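Local atomic coordinates of R.Ecl18kI (Enterobacter cloacae, PDB entry 2GB7), a protein that recognises the double-stranded DNA sequence 5'-CCNGG-3' and cuts it before the first C, acting as a type II restriction endonuclease that flips nucleotides out of the helix. Residues F[15-18]-F[19-23]; F[106-109]-F[110-114]. The protein carries 1 engineered substitution. All coordinates share one frame; numbering follows the deposited sequence.

Contact 1: residues F[15-18]-F[19-23]; sequences KERK and SHFIT. With nucleotides of chain A.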
loop_
_atom_site.group_PDB
_atom_site.type_symbol
_atom_site.label_atom_id
_atom_site.label_comp_id
_atom_site.label_asym_id
_atom_site.label_seq_id
_atom_site.Cartn_x
_atom_site.Cartn_y
_atom_site.Cartn_z
ATOM N N LYS F 15 -9.762 -11.978 18.242
ATOM C CA LYS F 15 -9.736 -12.170 19.687
ATOM C C LYS F 15 -8.472 -12.918 20.091
ATOM O O LYS F 15 -7.771 -12.513 21.020
ATOM C CB LYS F 15 -10.989 -12.927 20.147
ATOM C CG LYS F 15 -11.151 -13.070 21.663
ATOM C CD LYS F 15 -12.431 -13.834 21.974
ATOM C CE LYS F 15 -12.473 -14.345 23.413
ATOM N NZ LYS F 15 -13.186 -13.424 24.361
ATOM N N GLU F 16 -8.173 -13.982 19.356
ATOM C CA GLU F 16 -7.037 -14.843 19.642
ATOM C C GLU F 16 -5.724 -14.162 19.353
ATOM O O GLU F 16 -4.779 -14.354 20.096
ATOM C CB GLU F 16 -7.109 -16.138 18.836
ATOM C CG GLU F 16 -8.259 -17.062 19.261
ATOM C CD GLU F 16 -8.012 -17.782 20.577
ATOM O OE1 GLU F 16 -8.991 -18.348 21.126
ATOM O OE2 GLU F 16 -6.855 -17.826 21.056
ATOM N N ARG F 17 -5.662 -13.399 18.264
ATOM C CA ARG F 17 -4.436 -12.673 17.921
ATOM C C ARG F 17 -4.073 -11.673 19.008
ATOM O O ARG F 17 -2.910 -11.581 19.407
ATOM C CB ARG F 17 -4.565 -11.956 16.575
ATOM C CG ARG F 17 -3.205 -11.526 16.012
ATOM C CD ARG F 17 -3.308 -10.768 14.693
ATOM N NE ARG F 17 -4.069 -11.497 13.685
ATOM C CZ ARG F 17 -3.574 -12.454 12.911
ATOM N NH1 ARG F 17 -2.308 -12.851 13.060
ATOM N NH2 ARG F 17 -4.371 -13.055 12.022
ATOM N N LYS F 18 -5.061 -10.908 19.460
ATOM C CA LYS F 18 -4.859 -9.936 20.534
ATOM C C LYS F 18 -4.374 -10.605 21.822
ATOM O O LYS F 18 -3.487 -10.072 22.502
ATOM C CB LYS F 18 -6.142 -9.154 20.802
ATOM C CG LYS F 18 -6.011 -8.073 21.847
ATOM C CD LYS F 18 -7.356 -7.486 22.199
ATOM C CE LYS F 18 -7.779 -7.886 23.602
ATOM N NZ LYS F 18 -9.130 -7.329 23.933
ATOM N N SER F 19 -4.945 -11.766 22.135
ATOM C CA SER F 19 -4.655 -12.474 23.375
ATOM C C SER F 19 -3.287 -13.103 23.402
ATOM O O SER F 19 -2.714 -13.269 24.478
ATOM C CB SER F 19 -5.663 -13.603 23.605
ATOM O OG SER F 19 -6.964 -13.088 23.712
ATOM N N HIS F 20 -2.789 -13.511 22.241
ATOM C CA HIS F 20 -1.610 -14.360 22.203
ATOM C C HIS F 20 -0.339 -13.766 21.647
ATOM O O HIS F 20 0.741 -14.289 21.906
ATOM C CB HIS F 20 -1.911 -15.640 21.453
ATOM C CG HIS F 20 -2.790 -16.565 22.226
ATOM N ND1 HIS F 20 -2.350 -17.247 23.340
ATOM C CD2 HIS F 20 -4.091 -16.891 22.069
ATOM C CE1 HIS F 20 -3.343 -17.967 23.827
ATOM N NE2 HIS F 20 -4.411 -17.760 23.081
ATOM N N PHE F 21 -0.464 -12.696 20.875
ATOM C CA PHE F 21 0.714 -12.032 20.331
ATOM C C PHE F 21 1.025 -10.802 21.127
ATOM O O PHE F 21 0.150 -9.963 21.340
ATOM C CB PHE F 21 0.473 -11.603 18.890
ATOM C CG PHE F 21 0.447 -12.725 17.932
ATOM C CD1 PHE F 21 1.593 -13.105 17.257
ATOM C CD2 PHE F 21 -0.734 -13.430 17.713
ATOM C CE1 PHE F 21 1.564 -14.165 16.357
ATOM C CE2 PHE F 21 -0.770 -14.466 16.830
ATOM C CZ PHE F 21 0.374 -14.843 16.144
ATOM N N ILE F 22 2.283 -10.654 21.520
ATOM C CA ILE F 22 2.729 -9.386 22.076
ATOM C C ILE F 22 2.838 -8.324 20.974
ATOM O O ILE F 22 2.918 -8.643 19.772
ATOM C CB ILE F 22 4.042 -9.542 22.883
ATOM C CG1 ILE F 22 5.211 -9.958 21.975
ATOM C CG2 ILE F 22 3.840 -10.548 24.040
ATOM C CD1 ILE F 22 6.577 -10.029 22.712
ATOM N N THR F 23 2.809 -7.058 21.385
ATOM C CA THR F 23 2.803 -5.946 20.438
ATOM C C THR F 23 4.136 -5.914 19.683
ATOM O O THR F 23 5.131 -6.461 20.188
ATOM C CB THR F 23 2.566 -4.618 21.162
ATOM O OG1 THR F 23 3.721 -4.296 21.948
ATOM C CG2 THR F 23 1.335 -4.720 22.071
ATOM P P DC A 9 -2.533 -7.044 14.560
ATOM O OP1 DC A 9 -1.351 -7.925 14.713
ATOM O OP2 DC A 9 -3.747 -7.291 15.378
ATOM O "O5'" DC A 9 -2.044 -5.546 14.789
ATOM C "C5'" DC A 9 -0.817 -5.107 14.214
ATOM C "C4'" DC A 9 -0.542 -3.667 14.573
ATOM O "O4'" DC A 9 -1.458 -2.808 13.856
ATOM C "C3'" DC A 9 -0.698 -3.320 16.054
ATOM O "O3'" DC A 9 0.250 -2.313 16.413
ATOM C "C2'" DC A 9 -2.073 -2.674 16.108
ATOM C "C1'" DC A 9 -2.122 -1.956 14.770
ATOM N N1 DC A 9 -3.469 -1.693 14.242
ATOM C C2 DC A 9 -3.669 -0.556 13.451
ATOM O O2 DC A 9 -2.703 0.190 13.218
ATOM N N3 DC A 9 -4.904 -0.302 12.962
ATOM C C4 DC A 9 -5.913 -1.134 13.233
ATOM N N4 DC A 9 -7.115 -0.846 12.731
ATOM C C5 DC A 9 -5.736 -2.298 14.034
ATOM C C6 DC A 9 -4.510 -2.538 14.514
HETATM O O HOH W 1 -8.587 -11.362 23.201
#
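Glu16 and His20 lie side by side and point the same way, with the carboxylate and imidazole planes only 7° apart. The carboxylate meets the ring at its edge: Glu16 OE2 sits in the ring plane, 3.1 Å from His20 CD2, so the approach is edge-on and nothing is stacked. A bend at chi2 folds the Glu16 chain toward the histidine one turn further on. The next pair, Arg17 and Phe21, is set differently. Their side chains cross at a slant, guanidinium and phenyl planes 30° apart, and the touching is done by the aliphatic part, Arg17 CG lying 3.6 Å from Phe21 CD2.

Both pairs are i to i+4 neighbours where helix 6-20 ends: Glu16, Arg17 and His20 belong to its last turn, and Phe21 is the first residue to leave helical backbone angles. Its N still donates to Arg17 O at 3.1 Å, with an N-H...O angle of 155°, while the two bonds from His20 N are weak. On the outer side a water donates to Lys15 O at 2.6 Å; its 2.4 Å approach to Ser19 OG is too short to be trusted, so the bridge is doubtful.

The phenyl ring of Phe21 packs edge-to-face with Phe67 and Phe71 of helix 49-77. Arg17 runs past the DNA backbone, CD 3.5 Å from OP1 of DC9 of chain A, and its guanidinium reaches Ser111 of helix 102-134.

Contact 2: residues F[106-109]-F[110-114]; sequences YDLA and LSNTQ. With nucleotides of chain A.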
loop_
_atom_site.group_PDB
_atom_site.type_symbol
_atom_site.label_atom_id
_atom_site.label_comp_id
_atom_site.label_asym_id
_atom_site.label_seq_id
_atom_site.Cartn_x
_atom_site.Cartn_y
_atom_site.Cartn_z
ATOM N N TYR F 106 -9.004 -18.582 3.561
ATOM C CA TYR F 106 -8.559 -17.328 2.950
ATOM C C TYR F 106 -8.605 -16.178 3.957
ATOM O O TYR F 106 -7.651 -15.410 4.040
ATOM C CB TYR F 106 -9.375 -16.999 1.690
ATOM C CG TYR F 106 -9.023 -15.623 1.143
ATOM C CD1 TYR F 106 -7.883 -15.413 0.386
ATOM C CD2 TYR F 106 -9.852 -14.534 1.404
ATOM C CE1 TYR F 106 -7.552 -14.127 -0.093
ATOM C CE2 TYR F 106 -9.538 -13.258 0.928
ATOM C CZ TYR F 106 -8.392 -13.066 0.178
ATOM O OH TYR F 106 -8.086 -11.808 -0.305
ATOM N N ASP F 107 -9.695 -16.040 4.709
ATOM C CA ASP F 107 -9.815 -14.967 5.702
ATOM C C ASP F 107 -8.738 -15.011 6.784
ATOM O O ASP F 107 -8.217 -13.966 7.222
ATOM C CB ASP F 107 -11.181 -15.006 6.359
ATOM C CG ASP F 107 -12.275 -14.515 5.437
ATOM O OD1 ASP F 107 -11.954 -13.978 4.346
ATOM O OD2 ASP F 107 -13.452 -14.672 5.825
ATOM N N LEU F 108 -8.423 -16.219 7.234
ATOM C CA LEU F 108 -7.297 -16.381 8.162
ATOM C C LEU F 108 -5.975 -15.924 7.559
ATOM O O LEU F 108 -5.233 -15.171 8.191
ATOM C CB LEU F 108 -7.174 -17.839 8.604
ATOM C CG LEU F 108 -5.986 -18.229 9.488
ATOM C CD1 LEU F 108 -5.984 -17.467 10.795
ATOM C CD2 LEU F 108 -6.005 -19.729 9.780
ATOM N N ALA F 109 -5.650 -16.409 6.363
ATOM C CA ALA F 109 -4.386 -16.016 5.738
ATOM C C ALA F 109 -4.361 -14.521 5.472
ATOM O O ALA F 109 -3.338 -13.870 5.683
ATOM C CB ALA F 109 -4.171 -16.773 4.452
ATOM N N LEU F 110 -5.492 -13.989 5.020
ATOM C CA LEU F 110 -5.599 -12.552 4.792
ATOM C C LEU F 110 -5.292 -11.762 6.068
ATOM O O LEU F 110 -4.489 -10.823 6.035
ATOM C CB LEU F 110 -6.981 -12.152 4.258
ATOM C CG LEU F 110 -7.256 -10.657 4.004
ATOM C CD1 LEU F 110 -6.273 -10.048 3.001
ATOM C CD2 LEU F 110 -8.715 -10.519 3.518
ATOM N N SER F 111 -5.926 -12.158 7.172
ATOM C CA SER F 111 -5.717 -11.517 8.470
ATOM C C SER F 111 -4.232 -11.571 8.850
ATOM O O SER F 111 -3.669 -10.559 9.303
ATOM C CB SER F 111 -6.571 -12.224 9.529
ATOM O OG SER F 111 -6.501 -11.555 10.773
ATOM N N ASN F 112 -3.616 -12.741 8.649
ATOM C CA ASN F 112 -2.154 -12.926 8.844
ATOM C C ASN F 112 -1.268 -11.980 8.044
ATOM O O ASN F 112 -0.338 -11.371 8.610
ATOM C CB ASN F 112 -1.733 -14.357 8.522
ATOM C CG ASN F 112 -2.121 -15.343 9.608
ATOM O OD1 ASN F 112 -2.624 -14.978 10.675
ATOM N ND2 ASN F 112 -1.861 -16.609 9.337
ATOM N N THR F 113 -1.524 -11.844 6.736
ATOM C CA THR F 113 -0.664 -10.938 5.959
ATOM C C THR F 113 -0.909 -9.483 6.313
ATOM O O THR F 113 0.024 -8.652 6.272
ATOM C CB THR F 113 -0.731 -11.127 4.414
ATOM O OG1 THR F 113 0.295 -10.328 3.791
ATOM C CG2 THR F 113 -2.141 -10.820 3.840
ATOM N N GLN F 114 -2.147 -9.157 6.669
ATOM C CA GLN F 114 -2.420 -7.755 7.067
ATOM C C GLN F 114 -1.757 -7.406 8.395
ATOM O O GLN F 114 -1.244 -6.269 8.600
ATOM C CB GLN F 114 -3.916 -7.502 7.132
ATOM C CG GLN F 114 -4.628 -7.722 5.802
ATOM C CD GLN F 114 -4.324 -6.613 4.790
ATOM O OE1 GLN F 114 -3.187 -6.463 4.309
ATOM N NE2 GLN F 114 -5.333 -5.803 4.496
ATOM P P DG A 7 -10.745 -5.588 4.865
ATOM O OP1 DG A 7 -11.537 -6.505 3.995
ATOM O OP2 DG A 7 -11.320 -4.281 5.252
ATOM O "O5'" DG A 7 -10.325 -6.383 6.179
ATOM C "C5'" DG A 7 -9.625 -7.623 6.067
ATOM C "C4'" DG A 7 -8.496 -7.694 7.070
ATOM O "O4'" DG A 7 -7.462 -6.743 6.721
ATOM C "C3'" DG A 7 -8.870 -7.404 8.521
ATOM O "O3'" DG A 7 -8.141 -8.313 9.358
ATOM C "C2'" DG A 7 -8.451 -5.953 8.702
ATOM C "C1'" DG A 7 -7.246 -5.828 7.782
ATOM N N9 DG A 7 -7.053 -4.507 7.186
ATOM C C8 DG A 7 -8.022 -3.695 6.649
ATOM N N7 DG A 7 -7.549 -2.577 6.167
ATOM C C5 DG A 7 -6.181 -2.653 6.400
ATOM C C6 DG A 7 -5.145 -1.737 6.087
ATOM O O6 DG A 7 -5.231 -0.650 5.511
ATOM N N1 DG A 7 -3.903 -2.202 6.511
ATOM C C2 DG A 7 -3.684 -3.403 7.141
ATOM N N2 DG A 7 -2.411 -3.671 7.475
ATOM N N3 DG A 7 -4.642 -4.275 7.427
ATOM C C4 DG A 7 -5.859 -3.835 7.035
ATOM P P DG A 6 -9.387 -8.484 -0.245
ATOM O OP1 DG A 6 -8.165 -8.659 -1.073
ATOM O OP2 DG A 6 -10.092 -9.684 0.275
ATOM O "O5'" DG A 6 -9.046 -7.569 1.006
ATOM C "C5'" DG A 6 -8.124 -6.491 0.903
ATOM C "C4'" DG A 6 -7.978 -5.837 2.254
ATOM O "O4'" DG A 6 -6.939 -4.830 2.236
ATOM C "C3'" DG A 6 -9.240 -5.133 2.753
ATOM O "O3'" DG A 6 -9.323 -5.337 4.162
ATOM C "C2'" DG A 6 -8.943 -3.672 2.471
ATOM C "C1'" DG A 6 -7.463 -3.639 2.782
ATOM N N9 DG A 6 -6.685 -2.527 2.253
ATOM C C8 DG A 6 -7.104 -1.481 1.464
ATOM N N7 DG A 6 -6.144 -0.637 1.192
ATOM C C5 DG A 6 -5.033 -1.163 1.838
ATOM C C6 DG A 6 -3.696 -0.686 1.921
ATOM O O6 DG A 6 -3.212 0.340 1.435
ATOM N N1 DG A 6 -2.893 -1.543 2.669
ATOM C C2 DG A 6 -3.316 -2.703 3.265
ATOM N N2 DG A 6 -2.385 -3.404 3.929
ATOM N N3 DG A 6 -4.558 -3.146 3.210
ATOM C C4 DG A 6 -5.353 -2.334 2.484
ATOM P P DG A 8 -8.165 -8.149 10.956
ATOM O OP1 DG A 8 -8.099 -9.527 11.519
ATOM O OP2 DG A 8 -9.244 -7.233 11.391
ATOM O "O5'" DG A 8 -6.750 -7.481 11.245
ATOM C "C5'" DG A 8 -5.573 -8.074 10.710
ATOM C "C4'" DG A 8 -4.353 -7.281 11.108
ATOM O "O4'" DG A 8 -4.321 -6.023 10.396
ATOM C "C3'" DG A 8 -4.264 -6.934 12.590
ATOM O "O3'" DG A 8 -2.907 -7.073 13.000
ATOM C "C2'" DG A 8 -4.710 -5.483 12.638
ATOM C "C1'" DG A 8 -4.198 -4.951 11.312
ATOM N N9 DG A 8 -4.935 -3.819 10.760
ATOM C C8 DG A 8 -6.269 -3.777 10.442
ATOM N N7 DG A 8 -6.635 -2.638 9.919
ATOM C C5 DG A 8 -5.474 -1.878 9.897
ATOM C C6 DG A 8 -5.249 -0.557 9.435
ATOM O O6 DG A 8 -6.061 0.228 8.928
ATOM N N1 DG A 8 -3.924 -0.172 9.606
ATOM C C2 DG A 8 -2.940 -0.957 10.156
ATOM N N2 DG A 8 -1.724 -0.402 10.250
ATOM N N3 DG A 8 -3.135 -2.195 10.585
ATOM C C4 DG A 8 -4.416 -2.589 10.426
#
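One face of the long helix 102-134, within the EcoRII C-terminal family region, follows the DNA backbone here and reaches the minor-groove edges of two guanines. Tyr106 and Leu110 meet one turn apart: Leu110 CB lies over a face of the phenol ring, and Leu110 CD2 is 3.9 Å from Tyr106 CE2. The ring edge is turned to the nucleic acid, where Tyr106 OH donates to OP2 of DG6 of chain A at 3.0 Å. With OG anti to the backbone N (chi1 -174°), Ser111 donates to OP1 of DG8 of chain A at 2.7 Å. Two phosphates of one strand are thus gripped from positions five residues apart. The backbone beneath is regular, the bond from Asn112 N to Leu108 O having an N-H...O angle of 168°. Ala109 packs on Ala109 of the second subunit, placing the helix at the dimer interface. Gln114 reads the bases, its backbone O accepting from N2 of DG7 of chain A at 3.1 Å. A chi2 bend (-73°) brings its amide to DG6 of chain A, where Gln114 OE1, also bonded to Arg117 NH1 of the second subunit, accepts from N2 at 3.2 Å and NE2 donates to N3 at 3.1 Å.

Contact 1 is mostly at the surface and closes the end of helix 6-20, whereas contact 2 is buried between DNA, the second subunit and neighbouring helices. Their centres lie about 15 Å apart, and they touch directly: Arg17 NH2 is 2.9 Å from both Ser111 OG and Asn112 OD1, probable hydrogen bonds that join the two helices. Ser111 therefore links Arg17 to a phosphate. Helix 49-77 backs both sites, receiving aromatic packing from 15-23 and, from 106-114, Leu108 together with the amide of Asn112, bonded to Thr72. The chemistry differs accordingly: a carboxylate at an imidazole edge and an alkyl-aromatic contact in contact 1, direct phosphate and base recognition in contact 2.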